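DUF1902 domain-containing protein (Thermus thermophilus, PDB 1WV8) is of unknown function but forms a two-chain assembly of small DUF1902 domains, probably related to the Met repressor group. Local coordinates at residues 2-7 with 22-27. Sequence-based numbering, arbitrary orientation.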
loop_
_atom_site.group_PDB
_atom_site.type_symbol
_atom_site.label_atom_id
_atom_site.label_comp_id
_atom_site.label_asym_id
_atom_site.label_seq_id
_atom_site.Cartn_x
_atom_site.Cartn_y
_atom_site.Cartn_z
ATOM N N ARG A 2 2.874 -11.555 -12.669
ATOM C CA ARG A 2 1.882 -11.839 -11.586
ATOM C C ARG A 2 1.602 -10.571 -10.778
ATOM O O ARG A 2 0.866 -9.686 -11.220
ATOM C CB ARG A 2 2.432 -12.937 -10.675
ATOM C CG ARG A 2 1.460 -13.451 -9.629
ATOM C CD ARG A 2 2.130 -14.452 -8.700
ATOM N NE ARG A 2 2.889 -13.819 -7.618
ATOM C CZ ARG A 2 4.029 -13.141 -7.769
ATOM N NH1 ARG A 2 4.578 -12.989 -8.972
ATOM N NH2 ARG A 2 4.636 -12.614 -6.708
ATOM N N THR A 3 2.196 -10.497 -9.592
ATOM C CA THR A 3 2.042 -9.343 -8.716
ATOM C C THR A 3 3.315 -8.509 -8.711
ATOM O O THR A 3 4.392 -9.016 -8.406
ATOM C CB THR A 3 1.763 -9.775 -7.278
ATOM O OG1 THR A 3 0.489 -10.426 -7.215
ATOM C CG2 THR A 3 1.766 -8.565 -6.343
ATOM N N LEU A 4 3.183 -7.239 -9.075
ATOM C CA LEU A 4 4.318 -6.325 -9.101
ATOM C C LEU A 4 4.250 -5.442 -7.863
ATOM O O LEU A 4 3.341 -4.620 -7.723
ATOM C CB LEU A 4 4.274 -5.444 -10.347
ATOM C CG LEU A 4 4.366 -6.117 -11.714
ATOM C CD1 LEU A 4 4.081 -5.130 -12.823
ATOM C CD2 LEU A 4 5.748 -6.715 -11.858
ATOM N N LYS A 5 5.211 -5.623 -6.969
ATOM C CA LYS A 5 5.259 -4.850 -5.745
ATOM C C LYS A 5 5.944 -3.513 -5.990
ATOM O O LYS A 5 7.053 -3.459 -6.515
ATOM C CB LYS A 5 6.001 -5.648 -4.673
ATOM C CG LYS A 5 5.364 -7.002 -4.386
ATOM C CD LYS A 5 6.111 -7.745 -3.289
ATOM C CE LYS A 5 5.515 -9.123 -3.049
ATOM N NZ LYS A 5 6.236 -9.866 -1.972
ATOM N N VAL A 6 5.261 -2.437 -5.615
ATOM C CA VAL A 6 5.779 -1.081 -5.760
ATOM C C VAL A 6 5.677 -0.371 -4.415
ATOM O O VAL A 6 4.599 -0.331 -3.799
ATOM C CB VAL A 6 4.966 -0.276 -6.793
ATOM C CG1 VAL A 6 5.475 1.171 -6.874
ATOM C CG2 VAL A 6 5.061 -0.951 -8.149
ATOM N N GLN A 7 6.790 0.184 -3.945
ATOM C CA GLN A 7 6.761 0.892 -2.677
ATOM C C GLN A 7 6.507 2.377 -2.876
ATOM O O GLN A 7 7.013 2.989 -3.820
ATOM C CB GLN A 7 8.063 0.717 -1.905
ATOM C CG GLN A 7 8.316 -0.671 -1.374
ATOM C CD GLN A 7 8.924 -1.582 -2.412
ATOM O OE1 GLN A 7 9.934 -1.246 -3.020
ATOM N NE2 GLN A 7 8.317 -2.750 -2.614
ATOM N N ASP A 22 11.461 -2.877 -7.410
ATOM C CA ASP A 22 12.513 -3.791 -7.825
ATOM C C ASP A 22 11.962 -4.718 -8.917
ATOM O O ASP A 22 12.723 -5.421 -9.589
ATOM C CB ASP A 22 12.986 -4.621 -6.629
ATOM C CG ASP A 22 14.334 -5.266 -6.864
ATOM O OD1 ASP A 22 15.328 -4.523 -7.009
ATOM O OD2 ASP A 22 14.401 -6.513 -6.908
ATOM N N ASP A 23 10.640 -4.719 -9.088
ATOM C CA ASP A 23 9.991 -5.553 -10.098
ATOM C C ASP A 23 9.704 -4.772 -11.385
ATOM O O ASP A 23 9.486 -5.364 -12.437
ATOM C CB ASP A 23 8.666 -6.142 -9.567
ATOM C CG ASP A 23 8.862 -7.103 -8.396
ATOM O OD1 ASP A 23 9.887 -7.812 -8.361
ATOM O OD2 ASP A 23 7.974 -7.168 -7.516
ATOM N N VAL A 24 9.704 -3.446 -11.300
ATOM C CA VAL A 24 9.426 -2.599 -12.456
ATOM C C VAL A 24 10.636 -1.736 -12.825
ATOM O O VAL A 24 11.070 -0.892 -12.043
ATOM C CB VAL A 24 8.215 -1.688 -12.174
ATOM C CG1 VAL A 24 7.898 -0.848 -13.381
ATOM C CG2 VAL A 24 7.016 -2.533 -11.795
ATOM N N PRO A 25 11.189 -1.938 -14.034
ATOM C CA PRO A 25 12.354 -1.212 -14.556
ATOM C C PRO A 25 12.135 0.269 -14.822
ATOM O O PRO A 25 11.052 0.685 -15.238
ATOM C CB PRO A 25 12.686 -1.964 -15.845
ATOM C CG PRO A 25 12.134 -3.341 -15.605
ATOM C CD PRO A 25 10.813 -3.023 -14.957
ATOM N N GLY A 26 13.185 1.053 -14.591
ATOM C CA GLY A 26 13.132 2.482 -14.827
ATOM C C GLY A 26 11.914 3.193 -14.277
ATOM O O GLY A 26 11.392 4.108 -14.916
ATOM N N LEU A 27 11.449 2.784 -13.101
ATOM C CA LEU A 27 10.293 3.440 -12.511
ATOM C C LEU A 27 10.726 4.670 -11.728
ATOM O O LEU A 27 11.491 4.584 -10.764
ATOM C CB LEU A 27 9.523 2.481 -11.593
ATOM C CG LEU A 27 8.342 3.111 -10.846
ATOM C CD1 LEU A 27 7.421 3.840 -11.826
ATOM C CD2 LEU A 27 7.578 2.029 -10.100
HETATM O O HOH W 1 9.571 -4.359 -5.435
#
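Asp23 turns its CG beside its own backbone N (chi1 -64°), and this carries the carboxylate across to the backbone of Lys5. Leu4 has its CG in the same relation to its backbone (chi1 -62°), which brings CD2 against CB of Asp23 at 3.8 Å. Asp23 OD2 accepts the N-H of Lys5 through its anti lone pair, with OD2 3.2 Å from Lys5 N. The bond is fairly straight, at 159° about the hydrogen. CB of Lys5 also touches the carboxylate, 3.8 Å from Asp23 OD2. The extended Lys5 chain then leads away, and its side chain touches Arg63 and Glu65 of strand 61-69.

The other branch of Leu4, CD1, meets CG2 of Val24 at 4.1 Å, the two side chains crossing at about a right angle. Further along the strand, CG1 of Val6 touches CD2 of Leu27 at 3.9 Å. Helix 34-51 packs on Leu4, Val6 and Leu27, and Leu70 of the second subunit also packs on Leu4.

A water donates to Lys5 O at 2.9 Å and accepts from Asp22 N at 3.1 Å. Ser21 OG hydrogen-bonds to both Lys5 O and Asp23 N.

Strand 3-11 is an inner strand, and 16-20 is its antiparallel neighbour on this side. Past 16-20, the loop to strand 30-31 is held against 3-11 in a mixed four-stranded sheet, with helix 34-51 on the face carrying Leu4 and Val6.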